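Local coordinates for protein amoebiasin-2 (Entamoeba histolytica, PDB 3M86) that inhibits cysteine proteases of the amoeba by wedging three loops at one end of a beta sandwich into their substrate-binding site, at residues 7-12 with 16-21; 28-33 with 104-109; 40-45 with 74-79; 46-51 with 82-87; 36-41 with 93-98. One frame throughout, in Å; residues are numbered along the deposited sequence. Where two conformers were deposited one is given.

Contact 1 of 5, residues 7-12 with 16-21; sequences HILTEK and ATLHIS
CG2 of I20 sits over one face of the H7 imidazole, a CH-pi contact in which the methyl carbon lies 3.6 Å from the centroid of the H7 ring and 19° off its normal. It stands above the CD2-NE2 side of the ring more than above its middle. On I20 it is CG2 that lies anti to the carbonyl carbon, while CG1 takes the place between N and C (chi1 73°); the methyl is thereby the branch presented to the histidine.

The leucine contacts are apolar. L18 reaches inward with CD2, which touches H7 CB at 3.6 Å and meets L9 CD1 at 4.0 Å, the two leucines approaching tip to tip.

Polar bonds between the segments are absent. The imidazole is held instead by D24, whose OD1 is hydrogen-bonded to H7 NE2 and to the backbone N of S21, just after strand 17-20; one oxygen holds both and would limit the ring's rotation.

Strands 7-9 and 17-20 run nearly antiparallel, with axes 9.8 Å apart, but belong to different sheets: the first lies at an edge beside strand 25-32, the second at an edge beside strand 102-110, and their side chains close this margin of the sandwich.

Contact 2 of 5, residues 28-33 with 104-109; sequences IQLRTN and LTYSVV
L30 and L104 meet tip to tip in the middle of a beta sandwich, the immunoglobulin-like fold of the chagasin (I42) inhibitors, and illustrate how its two sheets are joined by side chains alone. Strands 28-32 and 104-109 belong to opposite sheets. Their axes approach to 11.5 Å and their directions differ by 169°, a separation too wide for backbone bonding.

CD2 of L30 lies 3.6 Å from CD1 of L104, and the other methyl of L30, CD1, also touches L104 CD1, at 4.0 Å. Both leucines have CG anti to their own carbonyl carbon (chi1 -54° for L30 and -58° for L104), which sends the two isobutyl groups inward until their ends meet. Beside them, CG2 of I28 approaches the ring carbon CE2 of Y106 at an oblique angle, at 4.3 Å. The Y106 side chain slides past L30 in the opposite direction, bringing its far end alongside the leucine.

The polar element is the buried phenol. Y106 carries its hydroxyl across the interior, and that group is satisfied outside the two strands by the carbonyl oxygen of T10. A polar atom thus crosses the hydrophobic core without forming a polar bond to strand 28-32. W40 packs against both L30 and L104, continuing the apolar layer toward the loops. Besides the T10 bond, a methyl also lies close to the hydroxyl: L30 CD2 is 4.0 Å from Y106 OH.

Contact 3 of 5, residues 40-45 with 74-79; sequences WNIEYP and IQLKPL
I42 enters the space between the sheets through CG1, which is anti to the backbone N (chi1 -172°) and carries the chain inward from CB. Neither CB nor CG1 comes close to strand 74-78. The reach is completed by CD1, because the chain stays extended at the next torsion. This terminal methyl meets three others: I74 CG2 at 4.1 Å, I74 CD1 at 4.2 Å and L76 CD1 at 4.2 Å. I42 and I74 approach tip to tip, and the CD1 methyl of I42 settles among the ends of two inward-facing residues.

Strand 39-43 is an edge strand of one sheet of the sandwich and strand 70-78 an inner strand of the other, so these methyls bridge the interior. I86 and L88, from the neighbouring strand 82-91, pack against I42.

Just past the end of strand 40-43, Y44 turns its ring over L76. The ring lies with one face toward the leucine. L76 CD2 stands almost above the centre, 4.2 Å from the Y44 ring centroid and 10° off the normal, a CH-pi contact. F49 and L51 also pack against Y44.

Contact 4 of 5, residues 46-51 with 82-87; sequences TDTFSL and GTTTIK
T84 turns both its branches toward segment 46-51, the hydroxyl to F49 and the methyl to T48. The hydroxyl occupies the place between N and C (chi1 68°), which leaves CG2 anti to the carbonyl carbon and aimed across the gap.

Against the phenylalanine, T84 comes at the ring's edge. Its OG1 lies near the ring plane, 3.4 Å from F49 CE2, with CG2 also touching that carbon at 3.8 Å. I86 adds its tip, CD1, which reaches F49 CE2 at 4.1 Å from an oblique direction. The threonines T48 and T84 cross at a slant, methyl against methyl. Their CG2 atoms are 3.4 Å apart, tighter than usual for carbon, and mark a closely packed spot. The other branch of T48 is used within the turn: T48 OG1 donates to D47 OD2 over 2.9 Å, arriving from above the carboxylate plane.

Strand 49-51 belongs to one sheet of the sandwich and strand 82-87 to the other. F49 fills the end of the interior between them, where L76, I26 and I110 also pack on it.

The chemistry is almost wholly apolar, although two threonines take part. The buried hydroxyl of T84 is satisfied within its own sheet by the carbonyl oxygen of V108. It can therefore lie against the aromatic edge without needing a polar partner on segment 46-51.

Contact 5 of 5, residues 36-41 with 93-98; sequences TGYAWN and PWEKGK
G37 and P93 bring the two backbones together: the carbonyl O of G37 lies 3.3 Å from CD of P93, a packing contact. Nearest alpha carbons are Y38 and P93, 7.3 Å apart. G37 has a positive phi (87°), at which a CB would be jammed against the preceding carbonyl O; this conformation turns the chain before it enters strand 39-41. Segment 93-98 has no regular structure.

T36, G37 and Y38 close the BC loop, and 93-98 forms much of the FG loop. With the DE loop they make the tripartite wedge that blocks the substrate-binding site of target proteases, the BC loop meeting the catalytic cysteine and histidine.

Among the side chains, Y38 and E95 cross obliquely, their ring and carboxylate planes 67° apart. The phenol and carboxylate do not bond directly, since Y38 OH and E95 OE1 are 4.1 Å apart. A water joins them, 2.6 Å from Y38 OH, in the plane of the ring at its edge, and donating to E95 OE1 over 2.8 Å. E95 reaches it with CG anti to the backbone N and the chain extended beyond. R92 makes a long, weak ion pair with E95 OE2, and the Y90 ring meets that of Y38 at about 15°.

Contacts 1 to 4 each join the two sheets of one sandwich, whereas contact 5 joins two loops at its inhibitory end. Contact 2, near the centre of the chain, and contact 4 are buried; contacts 1 and 3 are partly so, and contact 5 lies on the surface. The chemistry follows: methyls and ring faces or edges inside, a water-bridged phenol and carboxylate outside. Strand 39-43 serves both contact 3 and contact 5, and so runs from the interior to the loops. Contacts 3 and 4, with centres about 6 Å apart, alternate along the chain, while contacts 1 and 5 lie on opposite sides of its centre.

Contact 1 of 5, residues 7-12 with 16-21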
# COMPACT_ATOMS: atom_id res chain seq x y z
N HIS A 7 -7.99 -3.32 7.56
CA HIS A 7 -7.49 -4.49 6.84
C HIS A 7 -6.07 -4.24 6.39
O HIS A 7 -5.82 -3.25 5.71
CB HIS A 7 -8.36 -4.79 5.63
CG HIS A 7 -9.82 -4.83 5.95
ND1 HIS A 7 -10.50 -6.01 6.16
CD2 HIS A 7 -10.72 -3.83 6.11
CE1 HIS A 7 -11.76 -5.73 6.44
NE2 HIS A 7 -11.92 -4.42 6.42
N ILE A 8 -5.17 -5.14 6.77
CA ILE A 8 -3.75 -4.94 6.48
C ILE A 8 -3.37 -5.74 5.23
O ILE A 8 -3.67 -6.93 5.14
CB ILE A 8 -2.87 -5.35 7.66
CG1 ILE A 8 -3.17 -4.44 8.86
CG2 ILE A 8 -1.39 -5.23 7.29
CD1 ILE A 8 -2.44 -4.82 10.13
N LEU A 9 -2.75 -5.06 4.27
CA LEU A 9 -2.31 -5.73 3.05
C LEU A 9 -0.80 -5.60 2.95
O LEU A 9 -0.25 -4.53 3.20
CB LEU A 9 -2.96 -5.11 1.83
CG LEU A 9 -4.47 -5.28 1.73
CD1 LEU A 9 -5.02 -4.49 0.57
CD2 LEU A 9 -4.80 -6.77 1.58
N THR A 10 -0.13 -6.70 2.60
CA THR A 10 1.31 -6.69 2.40
C THR A 10 1.67 -7.26 1.04
O THR A 10 0.79 -7.58 0.24
CB THR A 10 2.03 -7.53 3.48
OG1 THR A 10 1.85 -8.93 3.21
CG2 THR A 10 1.50 -7.19 4.87
N GLU A 11 2.96 -7.41 0.77
CA GLU A 11 3.41 -7.99 -0.49
C GLU A 11 2.79 -9.37 -0.69
O GLU A 11 2.57 -9.81 -1.81
CB GLU A 11 4.94 -8.13 -0.48
CG GLU A 11 5.71 -6.81 -0.50
CD GLU A 11 6.00 -6.23 0.88
OE1 GLU A 11 6.95 -5.42 0.99
OE2 GLU A 11 5.26 -6.55 1.84
N LYS A 12 2.54 -10.05 0.42
CA LYS A 12 2.07 -11.44 0.35
C LYS A 12 0.64 -11.57 -0.16
O LYS A 12 0.23 -12.66 -0.58
CB LYS A 12 2.26 -12.12 1.70
CG LYS A 12 3.73 -12.15 2.14
CD LYS A 12 3.98 -13.14 3.26
CE LYS A 12 3.73 -14.56 2.79
NZ LYS A 12 3.97 -15.55 3.87
N ALA A 16 -4.96 -10.41 -4.18
CA ALA A 16 -6.07 -10.70 -3.28
C ALA A 16 -7.29 -9.86 -3.64
O ALA A 16 -7.16 -8.79 -4.23
CB ALA A 16 -5.68 -10.41 -1.84
N THR A 17 -8.47 -10.38 -3.31
CA THR A 17 -9.69 -9.58 -3.32
C THR A 17 -10.19 -9.41 -1.90
O THR A 17 -10.37 -10.39 -1.17
CB THR A 17 -10.80 -10.21 -4.18
OG1 THR A 17 -10.38 -10.24 -5.55
CG2 THR A 17 -12.08 -9.37 -4.07
N LEU A 18 -10.40 -8.15 -1.51
CA LEU A 18 -10.81 -7.80 -0.17
C LEU A 18 -12.21 -7.22 -0.22
O LEU A 18 -12.48 -6.32 -1.01
CB LEU A 18 -9.86 -6.73 0.36
CG LEU A 18 -9.70 -6.47 1.85
CD1 LEU A 18 -9.29 -7.74 2.57
CD2 LEU A 18 -8.67 -5.37 2.04
N HIS A 19 -13.10 -7.73 0.62
CA HIS A 19 -14.41 -7.13 0.78
C HIS A 19 -14.42 -6.38 2.10
O HIS A 19 -14.21 -6.97 3.16
CB HIS A 19 -15.51 -8.19 0.72
CG HIS A 19 -15.70 -8.79 -0.64
ND1 HIS A 19 -16.78 -8.49 -1.44
CD2 HIS A 19 -14.93 -9.65 -1.35
CE1 HIS A 19 -16.67 -9.15 -2.58
NE2 HIS A 19 -15.56 -9.86 -2.55
N ILE A 20 -14.65 -5.08 2.03
CA ILE A 20 -14.65 -4.23 3.22
C ILE A 20 -15.94 -3.44 3.32
O ILE A 20 -16.71 -3.35 2.35
CB ILE A 20 -13.45 -3.27 3.25
CG1 ILE A 20 -13.62 -2.15 2.22
CG2 ILE A 20 -12.18 -4.03 2.96
CD1 ILE A 20 -12.60 -1.01 2.38
N SER A 21 -16.21 -2.88 4.50
CA SER A 21 -17.39 -2.05 4.70
C SER A 21 -17.04 -0.58 4.48
O SER A 21 -15.86 -0.19 4.51
CB SER A 21 -17.97 -2.27 6.10
OG SER A 21 -18.32 -3.63 6.29

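Contact 2 of 5, residues 28-33 with 104-109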
# COMPACT_ATOMS: atom_id res chain seq x y z
N ILE A 28 -1.93 -0.57 3.77
CA ILE A 28 -0.96 -1.29 2.95
C ILE A 28 0.39 -1.07 3.61
O ILE A 28 0.83 0.07 3.75
CB ILE A 28 -0.96 -0.74 1.53
CG1 ILE A 28 -2.36 -0.95 0.91
CG2 ILE A 28 0.13 -1.42 0.68
CD1 ILE A 28 -2.60 -0.13 -0.34
N GLN A 29 1.03 -2.16 4.02
CA GLN A 29 2.28 -2.10 4.76
C GLN A 29 3.32 -2.90 4.00
O GLN A 29 3.21 -4.12 3.89
CB GLN A 29 2.08 -2.67 6.17
CG GLN A 29 1.17 -1.80 7.03
CD GLN A 29 1.09 -2.26 8.48
OE1 GLN A 29 1.46 -3.39 8.80
NE2 GLN A 29 0.60 -1.38 9.35
N LEU A 30 4.31 -2.19 3.46
CA LEU A 30 5.29 -2.79 2.55
C LEU A 30 6.69 -2.46 3.02
O LEU A 30 6.91 -1.43 3.65
CB LEU A 30 5.10 -2.22 1.14
CG LEU A 30 3.68 -2.33 0.58
CD1 LEU A 30 3.59 -1.61 -0.76
CD2 LEU A 30 3.27 -3.80 0.43
N ARG A 31 7.65 -3.32 2.72
CA ARG A 31 9.03 -2.97 3.00
C ARG A 31 9.62 -2.20 1.82
O ARG A 31 9.24 -2.39 0.67
CB ARG A 31 9.89 -4.21 3.32
CG ARG A 31 9.48 -4.98 4.60
CD ARG A 31 9.08 -4.08 5.76
NE ARG A 31 8.89 -4.83 7.01
CZ ARG A 31 7.72 -5.18 7.53
NH1 ARG A 31 6.57 -4.87 6.92
NH2 ARG A 31 7.68 -5.85 8.67
N THR A 32 10.58 -1.35 2.13
CA THR A 32 11.16 -0.48 1.13
C THR A 32 12.58 -0.11 1.53
O THR A 32 12.94 -0.22 2.70
CB THR A 32 10.27 0.78 0.92
OG1 THR A 32 10.82 1.60 -0.12
CG2 THR A 32 10.18 1.61 2.20
N ASN A 33 13.40 0.26 0.56
CA ASN A 33 14.80 0.64 0.83
C ASN A 33 15.13 1.95 0.16
O ASN A 33 15.65 1.98 -0.94
CB ASN A 33 15.74 -0.44 0.30
CG ASN A 33 17.19 -0.12 0.55
OD1 ASN A 33 17.52 0.82 1.27
ND2 ASN A 33 18.08 -0.91 -0.06
N LEU A 104 2.31 -4.88 -7.38
CA LEU A 104 1.27 -5.50 -6.56
C LEU A 104 -0.09 -5.02 -7.05
O LEU A 104 -0.23 -3.88 -7.48
CB LEU A 104 1.44 -5.11 -5.09
CG LEU A 104 2.78 -5.46 -4.43
CD1 LEU A 104 2.89 -4.76 -3.07
CD2 LEU A 104 2.95 -6.98 -4.28
N THR A 105 -1.07 -5.91 -7.01
CA THR A 105 -2.43 -5.56 -7.41
C THR A 105 -3.39 -6.07 -6.35
O THR A 105 -3.29 -7.22 -5.91
CB THR A 105 -2.79 -6.19 -8.77
OG1 THR A 105 -1.84 -5.78 -9.77
CG2 THR A 105 -4.18 -5.76 -9.20
N TYR A 106 -4.32 -5.22 -5.93
CA TYR A 106 -5.36 -5.64 -5.01
C TYR A 106 -6.74 -5.23 -5.56
O TYR A 106 -6.89 -4.14 -6.10
CB TYR A 106 -5.20 -5.00 -3.64
CG TYR A 106 -3.84 -5.11 -2.99
CD1 TYR A 106 -3.32 -6.33 -2.59
CD2 TYR A 106 -3.10 -3.96 -2.74
CE1 TYR A 106 -2.08 -6.42 -1.97
CE2 TYR A 106 -1.85 -4.04 -2.12
CZ TYR A 106 -1.36 -5.26 -1.74
OH TYR A 106 -0.14 -5.33 -1.11
N SER A 107 -7.73 -6.09 -5.39
CA SER A 107 -9.10 -5.77 -5.74
C SER A 107 -9.85 -5.52 -4.45
O SER A 107 -9.82 -6.35 -3.54
CB SER A 107 -9.73 -6.93 -6.51
OG SER A 107 -9.02 -7.18 -7.70
N VAL A 108 -10.52 -4.38 -4.35
CA VAL A 108 -11.22 -4.05 -3.12
C VAL A 108 -12.67 -3.71 -3.41
O VAL A 108 -12.96 -2.80 -4.18
CB VAL A 108 -10.55 -2.89 -2.36
CG1 VAL A 108 -11.38 -2.55 -1.11
CG2 VAL A 108 -9.10 -3.24 -2.00
N VAL A 109 -13.58 -4.48 -2.82
CA VAL A 109 -15.00 -4.23 -2.94
C VAL A 109 -15.47 -3.56 -1.67
O VAL A 109 -15.34 -4.11 -0.58
CB VAL A 109 -15.78 -5.55 -3.12
CG1 VAL A 109 -17.28 -5.26 -3.26
CG2 VAL A 109 -15.26 -6.32 -4.33

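Contact 3 of 5, residues 40-45 with 74-79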
# COMPACT_ATOMS: atom_id res chain seq x y z
N TRP A 40 7.68 2.88 -3.54
CA TRP A 40 6.42 2.34 -4.02
C TRP A 40 5.59 3.49 -4.54
O TRP A 40 5.52 4.55 -3.92
CB TRP A 40 5.68 1.65 -2.88
CG TRP A 40 6.31 0.35 -2.47
CD1 TRP A 40 7.14 0.14 -1.40
CD2 TRP A 40 6.16 -0.90 -3.11
NE1 TRP A 40 7.52 -1.17 -1.34
CE2 TRP A 40 6.93 -1.85 -2.38
CE3 TRP A 40 5.45 -1.33 -4.23
CZ2 TRP A 40 6.99 -3.19 -2.73
CZ3 TRP A 40 5.50 -2.67 -4.58
CH2 TRP A 40 6.27 -3.59 -3.83
N ASN A 41 4.98 3.28 -5.70
CA ASN A 41 4.05 4.26 -6.25
C ASN A 41 2.69 3.61 -6.26
O ASN A 41 2.57 2.46 -6.67
CB ASN A 41 4.47 4.62 -7.68
CG ASN A 41 3.69 5.79 -8.25
OD1 ASN A 41 3.62 6.85 -7.63
ND2 ASN A 41 3.13 5.60 -9.43
N ILE A 42 1.68 4.32 -5.78
CA ILE A 42 0.33 3.74 -5.73
C ILE A 42 -0.63 4.39 -6.73
O ILE A 42 -0.62 5.61 -6.93
CB ILE A 42 -0.24 3.81 -4.30
CG1 ILE A 42 -1.55 3.03 -4.21
CG2 ILE A 42 -0.44 5.28 -3.86
CD1 ILE A 42 -2.07 2.88 -2.79
N GLU A 43 -1.43 3.55 -7.36
CA GLU A 43 -2.49 4.02 -8.24
C GLU A 43 -3.80 3.50 -7.68
O GLU A 43 -3.97 2.30 -7.47
CB GLU A 43 -2.29 3.50 -9.67
N TYR A 44 -4.71 4.42 -7.40
CA TYR A 44 -6.02 4.03 -6.90
C TYR A 44 -7.03 5.06 -7.38
O TYR A 44 -6.66 6.17 -7.78
CB TYR A 44 -6.02 3.94 -5.37
CG TYR A 44 -5.75 5.25 -4.68
CD1 TYR A 44 -6.79 6.10 -4.33
CD2 TYR A 44 -4.45 5.64 -4.38
CE1 TYR A 44 -6.55 7.30 -3.70
CE2 TYR A 44 -4.20 6.85 -3.75
CZ TYR A 44 -5.25 7.67 -3.41
OH TYR A 44 -5.02 8.87 -2.79
N PRO A 45 -8.31 4.68 -7.37
CA PRO A 45 -9.36 5.61 -7.81
C PRO A 45 -9.58 6.70 -6.76
O PRO A 45 -10.03 6.39 -5.65
CB PRO A 45 -10.59 4.71 -7.92
CG PRO A 45 -10.33 3.59 -6.96
CD PRO A 45 -8.84 3.37 -6.97
N ILE A 74 0.56 2.91 3.74
CA ILE A 74 -0.39 3.79 3.08
C ILE A 74 -1.77 3.40 3.58
O ILE A 74 -2.17 2.25 3.47
CB ILE A 74 -0.36 3.60 1.55
CG1 ILE A 74 1.03 3.95 1.01
CG2 ILE A 74 -1.41 4.48 0.90
CD1 ILE A 74 1.32 3.40 -0.37
N GLN A 75 -2.48 4.36 4.16
CA GLN A 75 -3.81 4.07 4.67
C GLN A 75 -4.86 4.73 3.80
O GLN A 75 -4.76 5.93 3.51
CB GLN A 75 -3.96 4.57 6.11
CG GLN A 75 -2.93 4.00 7.06
CD GLN A 75 -3.18 4.48 8.48
OE1 GLN A 75 -4.32 4.79 8.84
NE2 GLN A 75 -2.13 4.56 9.27
N LEU A 76 -5.86 3.95 3.38
CA LEU A 76 -6.91 4.46 2.50
C LEU A 76 -8.28 4.32 3.14
O LEU A 76 -8.60 3.27 3.71
CB LEU A 76 -6.94 3.68 1.19
CG LEU A 76 -5.66 3.72 0.36
CD1 LEU A 76 -5.78 2.75 -0.81
CD2 LEU A 76 -5.42 5.14 -0.11
N LYS A 77 -9.07 5.37 3.05
CA LYS A 77 -10.41 5.32 3.63
C LYS A 77 -11.41 5.46 2.50
O LYS A 77 -11.31 6.36 1.69
CB LYS A 77 -10.58 6.48 4.61
CG LYS A 77 -11.94 6.49 5.31
CD LYS A 77 -12.02 7.60 6.34
CE LYS A 77 -13.38 7.62 7.03
NZ LYS A 77 -13.45 8.67 8.07
N PRO A 78 -12.41 4.57 2.45
CA PRO A 78 -13.40 4.71 1.38
C PRO A 78 -14.12 6.06 1.40
O PRO A 78 -14.52 6.55 2.46
CB PRO A 78 -14.42 3.61 1.71
CG PRO A 78 -13.65 2.60 2.47
CD PRO A 78 -12.63 3.37 3.28
N LEU A 79 -14.28 6.65 0.21
CA LEU A 79 -15.12 7.83 0.05
C LEU A 79 -16.50 7.44 -0.43
O LEU A 79 -17.49 8.13 -0.15
CB LEU A 79 -14.49 8.80 -0.95
CG LEU A 79 -13.29 9.57 -0.40
CD1 LEU A 79 -12.57 10.32 -1.52
CD2 LEU A 79 -13.76 10.53 0.68

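Contact 4 of 5, residues 46-51 with 82-87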
# COMPACT_ATOMS: atom_id res chain seq x y z
N THR A 46 -9.25 7.94 -7.10
CA THR A 46 -9.34 9.04 -6.15
C THR A 46 -10.78 9.47 -5.90
O THR A 46 -11.05 10.21 -4.95
CB THR A 46 -8.52 10.25 -6.59
OG1 THR A 46 -8.99 10.69 -7.86
CG2 THR A 46 -7.04 9.89 -6.69
N ASP A 47 -11.70 9.04 -6.75
CA ASP A 47 -13.10 9.31 -6.47
C ASP A 47 -13.63 8.33 -5.42
O ASP A 47 -14.67 8.59 -4.82
CB ASP A 47 -13.95 9.26 -7.75
CG ASP A 47 -14.09 7.85 -8.30
OD1 ASP A 47 -15.06 7.60 -9.04
OD2 ASP A 47 -13.23 7.00 -7.99
N THR A 48 -12.92 7.23 -5.19
CA THR A 48 -13.43 6.17 -4.31
C THR A 48 -12.70 6.02 -2.98
O THR A 48 -13.31 5.59 -1.99
CB THR A 48 -13.47 4.80 -5.03
OG1 THR A 48 -14.20 4.94 -6.26
CG2 THR A 48 -14.18 3.75 -4.17
N PHE A 49 -11.41 6.38 -2.95
CA PHE A 49 -10.63 6.38 -1.71
C PHE A 49 -10.01 7.73 -1.41
O PHE A 49 -9.59 8.46 -2.32
CB PHE A 49 -9.45 5.41 -1.79
CG PHE A 49 -9.82 3.97 -1.68
CD1 PHE A 49 -10.23 3.45 -0.48
CD2 PHE A 49 -9.71 3.13 -2.78
CE1 PHE A 49 -10.57 2.11 -0.37
CE2 PHE A 49 -10.04 1.80 -2.68
CZ PHE A 49 -10.47 1.29 -1.48
N SER A 50 -9.91 8.03 -0.12
CA SER A 50 -9.11 9.15 0.36
C SER A 50 -7.83 8.63 1.02
O SER A 50 -7.86 7.61 1.71
CB SER A 50 -9.92 9.97 1.37
OG SER A 50 -9.14 11.02 1.91
N LEU A 51 -6.72 9.33 0.81
CA LEU A 51 -5.45 8.98 1.46
C LEU A 51 -5.53 9.53 2.87
O LEU A 51 -5.46 10.74 3.08
CB LEU A 51 -4.29 9.63 0.71
CG LEU A 51 -2.84 9.29 1.09
CD1 LEU A 51 -2.44 9.92 2.42
CD2 LEU A 51 -2.61 7.78 1.11
N GLY A 82 -18.46 0.81 -3.80
CA GLY A 82 -18.15 0.44 -5.17
C GLY A 82 -17.07 -0.61 -5.24
O GLY A 82 -16.69 -1.19 -4.23
N THR A 83 -16.56 -0.87 -6.44
CA THR A 83 -15.48 -1.84 -6.62
C THR A 83 -14.27 -1.19 -7.27
O THR A 83 -14.40 -0.42 -8.23
CB THR A 83 -15.97 -3.08 -7.42
OG1 THR A 83 -14.85 -3.90 -7.78
CG2 THR A 83 -16.72 -2.66 -8.67
N THR A 84 -13.09 -1.48 -6.72
CA THR A 84 -11.86 -0.79 -7.08
C THR A 84 -10.71 -1.74 -7.33
O THR A 84 -10.74 -2.91 -6.92
CB THR A 84 -11.38 0.12 -5.92
OG1 THR A 84 -10.96 -0.70 -4.82
CG2 THR A 84 -12.47 1.05 -5.46
N THR A 85 -9.69 -1.23 -7.99
CA THR A 85 -8.42 -1.91 -8.10
C THR A 85 -7.36 -0.94 -7.59
O THR A 85 -7.37 0.23 -7.96
CB THR A 85 -8.09 -2.24 -9.55
OG1 THR A 85 -9.14 -3.04 -10.10
CG2 THR A 85 -6.77 -3.00 -9.62
N ILE A 86 -6.45 -1.45 -6.77
CA ILE A 86 -5.32 -0.67 -6.28
C ILE A 86 -4.07 -1.33 -6.86
O ILE A 86 -3.91 -2.54 -6.75
CB ILE A 86 -5.23 -0.69 -4.74
CG1 ILE A 86 -6.51 -0.11 -4.11
CG2 ILE A 86 -3.98 0.08 -4.23
CD1 ILE A 86 -6.60 -0.37 -2.61
N LYS A 87 -3.20 -0.54 -7.50
CA LYS A 87 -1.96 -1.08 -8.04
C LYS A 87 -0.76 -0.36 -7.45
O LYS A 87 -0.77 0.86 -7.31
CB LYS A 87 -1.93 -0.93 -9.56
CG LYS A 87 -2.91 -1.82 -10.32
CD LYS A 87 -2.87 -1.53 -11.81
CE LYS A 87 -3.86 -2.39 -12.58
NZ LYS A 87 -3.89 -2.05 -14.03

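Contact 5 of 5, residues 36-41 with 93-98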
# COMPACT_ATOMS: atom_id res chain seq x y z
N THR A 36 18.27 3.31 -1.93
CA THR A 36 18.51 2.85 -3.29
C THR A 36 17.82 3.72 -4.33
O THR A 36 18.00 3.54 -5.54
CB THR A 36 17.99 1.42 -3.48
OG1 THR A 36 16.57 1.39 -3.30
CG2 THR A 36 18.63 0.50 -2.47
N GLY A 37 17.00 4.66 -3.88
CA GLY A 37 16.27 5.49 -4.81
C GLY A 37 14.94 4.91 -5.25
O GLY A 37 14.18 5.58 -5.95
N TYR A 38 14.65 3.67 -4.85
CA TYR A 38 13.35 3.06 -5.16
C TYR A 38 12.28 3.52 -4.19
O TYR A 38 12.57 3.85 -3.03
CB TYR A 38 13.41 1.53 -5.13
CG TYR A 38 14.06 0.93 -6.35
CD1 TYR A 38 13.31 0.63 -7.48
CD2 TYR A 38 15.43 0.69 -6.39
CE1 TYR A 38 13.91 0.09 -8.61
CE2 TYR A 38 16.03 0.15 -7.51
CZ TYR A 38 15.27 -0.14 -8.61
OH TYR A 38 15.88 -0.67 -9.72
N ALA A 39 11.04 3.55 -4.67
CA ALA A 39 9.90 3.82 -3.80
C ALA A 39 8.66 3.17 -4.39
O ALA A 39 8.60 2.92 -5.60
CB ALA A 39 9.68 5.31 -3.62
N TRP A 40 7.68 2.88 -3.54
CA TRP A 40 6.42 2.34 -4.02
C TRP A 40 5.59 3.49 -4.54
O TRP A 40 5.52 4.55 -3.92
CB TRP A 40 5.68 1.65 -2.88
CG TRP A 40 6.31 0.35 -2.47
CD1 TRP A 40 7.14 0.14 -1.40
CD2 TRP A 40 6.16 -0.90 -3.11
NE1 TRP A 40 7.52 -1.17 -1.34
CE2 TRP A 40 6.93 -1.85 -2.38
CE3 TRP A 40 5.45 -1.33 -4.23
CZ2 TRP A 40 6.99 -3.19 -2.73
CZ3 TRP A 40 5.50 -2.67 -4.58
CH2 TRP A 40 6.27 -3.59 -3.83
N ASN A 41 4.98 3.28 -5.70
CA ASN A 41 4.05 4.26 -6.25
C ASN A 41 2.69 3.61 -6.26
O ASN A 41 2.57 2.46 -6.67
CB ASN A 41 4.47 4.62 -7.68
CG ASN A 41 3.69 5.79 -8.25
OD1 ASN A 41 3.62 6.85 -7.63
ND2 ASN A 41 3.13 5.60 -9.43
N PRO A 93 11.93 6.87 -9.57
CA PRO A 93 11.16 7.99 -10.13
C PRO A 93 11.66 8.46 -11.49
O PRO A 93 10.90 8.46 -12.46
CB PRO A 93 11.36 9.11 -9.10
CG PRO A 93 12.55 8.69 -8.30
CD PRO A 93 12.50 7.21 -8.26
N TRP A 94 12.93 8.85 -11.57
CA TRP A 94 13.47 9.46 -12.78
C TRP A 94 14.07 8.45 -13.76
O TRP A 94 14.62 8.83 -14.79
CB TRP A 94 14.48 10.55 -12.44
N GLU A 95 13.98 7.16 -13.43
CA GLU A 95 14.50 6.12 -14.32
C GLU A 95 13.66 6.03 -15.59
O GLU A 95 12.43 6.06 -15.53
CB GLU A 95 14.54 4.77 -13.60
CG GLU A 95 15.56 3.78 -14.14
CD GLU A 95 15.91 2.71 -13.12
OE1 GLU A 95 14.98 2.12 -12.53
OE2 GLU A 95 17.11 2.45 -12.90
N LYS A 96 14.33 5.92 -16.73
CA LYS A 96 13.64 5.89 -18.02
C LYS A 96 13.77 4.53 -18.71
O LYS A 96 14.85 3.93 -18.72
CB LYS A 96 14.15 7.00 -18.93
N GLY A 97 12.67 4.05 -19.28
CA GLY A 97 12.67 2.82 -20.05
C GLY A 97 12.71 1.53 -19.24
O GLY A 97 13.18 0.50 -19.72
N LYS A 98 12.20 1.59 -18.01
CA LYS A 98 12.21 0.42 -17.13
C LYS A 98 10.85 0.17 -16.49
O LYS A 98 10.12 1.11 -16.16
CB LYS A 98 13.28 0.59 -16.05
O HOH W 1 14.95 -0.71 -12.20